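Local atomic coordinates of african horse sickness virus (serotype 4) VP7 (African horsesickness virus, PDB entry 1AHS), a protein that forms the outer surface of the viral core as a trimer and binds the inner protein VP3; this chain is its top domain. Residues N31-C36 with A47-R52; V85-V90 with V98-I103. All coordinates share one frame; numbering follows the deposited sequence.

How the interactions relate
Both interactions are apolar and pack elements against the five-stranded antiparallel sheet of the top domain. Both are buried; the centre of interaction 1 lies about 6 Å from the centre of the chain and that of interaction 2 about 13 Å. In interaction 1, strand 32-37 receives the short helix 46-49. Interaction 2 joins strand 98-100, an outermost strand of that sheet within this chain, to strand 84-87 of the second sheet. The first is purely aliphatic. The second adds a tryptophan and is flanked by exposed polar turns. The two contacts meet directly: L49 CB of interaction 1 lies 3.7 Å from W100 CZ3 of interaction 2. Helix and inter-sheet packing are therefore continuous.

Interaction 1: N31-C36 with A47-R52; sequences NIAEVC and ALLAPR
A33 meets L48 and L49 with no flat group between them, so the contact has no ring face or edge of its own. Aromatic rings come in from outside: L49 also touches F120 of strand 116-122 and W100 of strand 98-100. The main touch is methyl to methyl, with A33 CB 3.7 Å from L48 CD1. L48 swings its CG anti to the backbone N (chi1 -162°), which carries CD1 to the A33 methyl. L49 takes a lesser share, its CD2 lying 4.3 Å from A33 CB. A33 CA and L49 CA are 7.4 Å apart, the nearest CA pair of the two segments. V35 points to the same side of the strand and touches F120. E34 points away and is held by S13 and G14. The helix stops after L49. The carbonyl oxygens of L48 and L49 are taken by the hydroxyls of Y27 and Y4, so these last helical carbonyls have side-chain partners. The arrangement is a short helix packed on the side of the strand that carries A33 and V35, within the antiparallel jelly-roll sandwich that forms the top domain of orbivirus VP7.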
loop_
_atom_site.group_PDB
_atom_site.type_symbol
_atom_site.label_atom_id
_atom_site.label_comp_id
_atom_site.label_asym_id
_atom_site.label_seq_id
_atom_site.Cartn_x
_atom_site.Cartn_y
_atom_site.Cartn_z
ATOM N N ASN B 31 -6.851 0.859 7.231
ATOM C CA ASN B 31 -7.934 1.580 6.595
ATOM C C ASN B 31 -8.371 1.170 5.189
ATOM O O ASN B 31 -9.379 1.669 4.673
ATOM C CB ASN B 31 -7.621 3.077 6.647
ATOM C CG ASN B 31 -7.835 3.649 8.031
ATOM O OD1 ASN B 31 -7.125 3.277 8.959
ATOM N ND2 ASN B 31 -8.835 4.532 8.193
ATOM N N ILE B 32 -7.715 0.160 4.638
ATOM C CA ILE B 32 -7.994 -0.260 3.292
ATOM C C ILE B 32 -8.268 -1.749 3.157
ATOM O O ILE B 32 -7.555 -2.591 3.710
ATOM C CB ILE B 32 -6.802 0.160 2.397
ATOM C CG1 ILE B 32 -6.562 1.647 2.554
ATOM C CG2 ILE B 32 -7.070 -0.118 0.948
ATOM C CD1 ILE B 32 -5.538 2.170 1.612
ATOM N N ALA B 33 -9.285 -2.071 2.377
ATOM C CA ALA B 33 -9.650 -3.445 2.125
ATOM C C ALA B 33 -9.836 -3.506 0.604
ATOM O O ALA B 33 -10.089 -2.475 -0.024
ATOM C CB ALA B 33 -10.955 -3.754 2.845
ATOM N N GLU B 34 -9.708 -4.672 -0.004
ATOM C CA GLU B 34 -9.893 -4.783 -1.443
ATOM C C GLU B 34 -10.700 -6.032 -1.737
ATOM O O GLU B 34 -10.548 -7.025 -1.045
ATOM C CB GLU B 34 -8.538 -4.960 -2.137
ATOM C CG GLU B 34 -7.629 -3.730 -2.153
ATOM C CD GLU B 34 -6.309 -3.935 -2.902
ATOM O OE1 GLU B 34 -5.987 -5.067 -3.362
ATOM O OE2 GLU B 34 -5.556 -2.941 -3.014
ATOM N N VAL B 35 -11.562 -6.012 -2.743
ATOM C CA VAL B 35 -12.287 -7.239 -3.076
ATOM C C VAL B 35 -11.971 -7.599 -4.528
ATOM O O VAL B 35 -12.001 -6.750 -5.420
ATOM C CB VAL B 35 -13.814 -7.169 -2.679
ATOM C CG1 VAL B 35 -14.297 -5.774 -2.669
ATOM C CG2 VAL B 35 -14.668 -8.017 -3.555
ATOM N N CYS B 36 -11.427 -8.792 -4.701
ATOM C CA CYS B 36 -11.034 -9.293 -5.993
ATOM C C CYS B 36 -12.278 -9.858 -6.600
ATOM O O CYS B 36 -12.940 -10.647 -5.959
ATOM C CB CYS B 36 -9.996 -10.406 -5.831
ATOM S SG CYS B 36 -8.359 -9.831 -5.327
ATOM N N ALA B 47 -19.725 -7.971 5.806
ATOM C CA ALA B 47 -18.826 -8.655 6.727
ATOM C C ALA B 47 -17.393 -8.189 6.660
ATOM O O ALA B 47 -16.662 -8.278 7.642
ATOM C CB ALA B 47 -18.865 -10.145 6.466
ATOM N N LEU B 48 -17.002 -7.695 5.494
ATOM C CA LEU B 48 -15.646 -7.246 5.262
ATOM C C LEU B 48 -15.413 -5.808 5.703
ATOM O O LEU B 48 -14.441 -5.546 6.401
ATOM C CB LEU B 48 -15.342 -7.430 3.772
ATOM C CG LEU B 48 -13.958 -7.459 3.090
ATOM C CD1 LEU B 48 -13.687 -6.203 2.283
ATOM C CD2 LEU B 48 -12.858 -7.775 4.054
ATOM N N LEU B 49 -16.312 -4.885 5.339
ATOM C CA LEU B 49 -16.144 -3.470 5.678
ATOM C C LEU B 49 -16.518 -3.074 7.068
ATOM O O LEU B 49 -16.092 -2.049 7.558
ATOM C CB LEU B 49 -16.941 -2.600 4.741
ATOM C CG LEU B 49 -16.563 -2.657 3.271
ATOM C CD1 LEU B 49 -17.277 -1.497 2.611
ATOM C CD2 LEU B 49 -15.050 -2.529 3.108
ATOM N N ALA B 50 -17.352 -3.867 7.698
ATOM C CA ALA B 50 -17.788 -3.586 9.025
ATOM C C ALA B 50 -16.757 -3.831 10.074
ATOM O O ALA B 50 -16.214 -4.956 10.209
ATOM C CB ALA B 50 -18.958 -4.385 9.336
ATOM N N PRO B 51 -16.534 -2.794 10.904
ATOM C CA PRO B 51 -15.597 -2.748 12.041
ATOM C C PRO B 51 -16.219 -3.719 13.041
ATOM O O PRO B 51 -17.431 -3.992 12.947
ATOM C CB PRO B 51 -15.726 -1.298 12.537
ATOM C CG PRO B 51 -17.127 -0.917 12.163
ATOM C CD PRO B 51 -17.284 -1.527 10.786
ATOM N N ARG B 52 -15.486 -4.232 14.021
ATOM C CA ARG B 52 -16.222 -5.168 14.866
ATOM C C ARG B 52 -17.439 -4.571 15.604
ATOM O O ARG B 52 -17.477 -3.348 15.901
ATOM C CB ARG B 52 -15.315 -6.131 15.655
#

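Interaction 2: V85-V90 with V98-I103; sequences VTVDGV and VAWNTI
V87 divides its two methyls between V98 and W100, and this is the tight part of the contact. Its CG1 lies 3.8 Å from W100 CD1. The approach to the indole is oblique, and the two side chains cross at about a right angle. V87 CG1 lies opposite its own N across the CA-CB bond (chi1 -179°), which places the other methyl beside that N, where CG2 comes 4.1 Å from V98 CG2. W100 is fixed from several sides. Its NE1 bonds to the carbonyl oxygen of A104, F61 and V106 pack on it, and T102 N sits 3.4 Å above one ring face, toward the rim.

The solvent side is looser. D88 and G89 are exposed in a type I' turn from V87 to V90, closed by V87 N to V90 O and by V90 N to V87 O. This is the two-residue turn of a tight beta hairpin. On the other segment, exposed N101 forms an Asx turn: its OD1 accepts from I103 N at 2.8 Å, and A104 N gives it a second bond. D88 OD2 and N101 ND2 come no nearer than 5.1 Å.

The two strands belong to different sheets of the sandwich. Since only apolar groups meet between these segments, the contact rests on burial and shape, while hydrogen bonds within each segment and to its neighbours set the turns.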
loop_
_atom_site.group_PDB
_atom_site.type_symbol
_atom_site.label_atom_id
_atom_site.label_comp_id
_atom_site.label_asym_id
_atom_site.label_seq_id
_atom_site.Cartn_x
_atom_site.Cartn_y
_atom_site.Cartn_z
ATOM N N VAL B 85 -20.956 0.006 -7.029
ATOM C CA VAL B 85 -21.100 -0.264 -5.616
ATOM C C VAL B 85 -22.440 0.393 -5.215
ATOM O O VAL B 85 -22.713 1.530 -5.618
ATOM C CB VAL B 85 -19.885 0.361 -4.841
ATOM C CG1 VAL B 85 -20.160 0.428 -3.356
ATOM C CG2 VAL B 85 -18.641 -0.462 -5.082
ATOM N N THR B 86 -23.349 -0.365 -4.604
ATOM C CA THR B 86 -24.585 0.253 -4.141
ATOM C C THR B 86 -24.620 0.186 -2.612
ATOM O O THR B 86 -24.143 -0.791 -2.021
ATOM C CB THR B 86 -25.857 -0.401 -4.735
ATOM O OG1 THR B 86 -25.923 -1.791 -4.412
ATOM C CG2 THR B 86 -25.867 -0.255 -6.202
ATOM N N VAL B 87 -25.010 1.283 -1.969
ATOM C CA VAL B 87 -25.152 1.284 -0.516
ATOM C C VAL B 87 -26.632 1.581 -0.196
ATOM O O VAL B 87 -27.136 2.689 -0.462
ATOM C CB VAL B 87 -24.262 2.321 0.183
ATOM C CG1 VAL B 87 -24.467 2.225 1.679
ATOM C CG2 VAL B 87 -22.796 2.079 -0.125
ATOM N N ASP B 88 -27.327 0.579 0.344
ATOM C CA ASP B 88 -28.757 0.681 0.697
ATOM C C ASP B 88 -29.530 0.825 -0.596
ATOM O O ASP B 88 -30.484 1.602 -0.676
ATOM C CB ASP B 88 -29.054 1.920 1.583
ATOM C CG ASP B 88 -30.140 1.661 2.653
ATOM O OD1 ASP B 88 -30.767 0.576 2.681
ATOM O OD2 ASP B 88 -30.331 2.550 3.516
ATOM N N GLY B 89 -29.091 0.111 -1.625
ATOM C CA GLY B 89 -29.763 0.228 -2.905
ATOM C C GLY B 89 -29.371 1.452 -3.728
ATOM O O GLY B 89 -29.657 1.507 -4.915
ATOM N N VAL B 90 -28.749 2.453 -3.121
ATOM C CA VAL B 90 -28.317 3.633 -3.863
ATOM C C VAL B 90 -26.960 3.371 -4.523
ATOM O O VAL B 90 -26.018 2.866 -3.894
ATOM C CB VAL B 90 -28.157 4.833 -2.942
ATOM C CG1 VAL B 90 -27.689 6.063 -3.730
ATOM C CG2 VAL B 90 -29.451 5.094 -2.218
ATOM N N VAL B 98 -18.850 8.403 0.943
ATOM C CA VAL B 98 -20.151 7.878 1.322
ATOM C C VAL B 98 -20.205 7.609 2.830
ATOM O O VAL B 98 -19.240 7.087 3.381
ATOM C CB VAL B 98 -20.480 6.590 0.500
ATOM C CG1 VAL B 98 -19.244 5.868 0.109
ATOM C CG2 VAL B 98 -21.278 5.639 1.283
ATOM N N ALA B 99 -21.301 8.021 3.497
ATOM C CA ALA B 99 -21.530 7.810 4.958
ATOM C C ALA B 99 -22.294 6.508 5.136
ATOM O O ALA B 99 -23.430 6.400 4.697
ATOM C CB ALA B 99 -22.343 8.966 5.546
ATOM N N TRP B 100 -21.677 5.510 5.742
ATOM C CA TRP B 100 -22.319 4.214 5.902
ATOM C C TRP B 100 -22.738 3.977 7.350
ATOM O O TRP B 100 -21.932 4.147 8.271
ATOM C CB TRP B 100 -21.356 3.116 5.484
ATOM C CG TRP B 100 -21.922 1.765 5.560
ATOM C CD1 TRP B 100 -23.180 1.391 5.192
ATOM C CD2 TRP B 100 -21.234 0.560 5.952
ATOM N NE1 TRP B 100 -23.316 0.017 5.327
ATOM C CE2 TRP B 100 -22.142 -0.507 5.794
ATOM C CE3 TRP B 100 -19.948 0.290 6.400
ATOM C CZ2 TRP B 100 -21.803 -1.823 6.080
ATOM C CZ3 TRP B 100 -19.610 -1.013 6.678
ATOM C CH2 TRP B 100 -20.526 -2.056 6.519
ATOM N N ASN B 101 -23.947 3.466 7.547
ATOM C CA ASN B 101 -24.378 3.284 8.890
ATOM C C ASN B 101 -23.948 2.002 9.539
ATOM O O ASN B 101 -24.292 1.787 10.683
ATOM C CB ASN B 101 -25.871 3.515 9.023
ATOM C CG ASN B 101 -26.686 2.485 8.295
ATOM O OD1 ASN B 101 -26.230 1.364 8.058
ATOM N ND2 ASN B 101 -27.919 2.834 7.976
ATOM N N THR B 102 -23.204 1.154 8.840
ATOM C CA THR B 102 -22.727 -0.106 9.434
ATOM C C THR B 102 -23.706 -1.249 9.284
ATOM O O THR B 102 -23.345 -2.428 9.325
ATOM C CB THR B 102 -22.435 0.151 10.910
ATOM O OG1 THR B 102 -21.243 0.942 10.999
ATOM C CG2 THR B 102 -22.390 -1.076 11.726
ATOM N N ILE B 103 -24.947 -0.886 8.995
ATOM C CA ILE B 103 -26.036 -1.850 8.921
ATOM C C ILE B 103 -26.479 -2.183 7.538
ATOM O O ILE B 103 -26.697 -3.357 7.217
ATOM C CB ILE B 103 -27.321 -1.301 9.634
ATOM C CG1 ILE B 103 -27.019 -0.971 11.077
ATOM C CG2 ILE B 103 -28.437 -2.340 9.627
ATOM C CD1 ILE B 103 -26.514 -2.173 11.824
#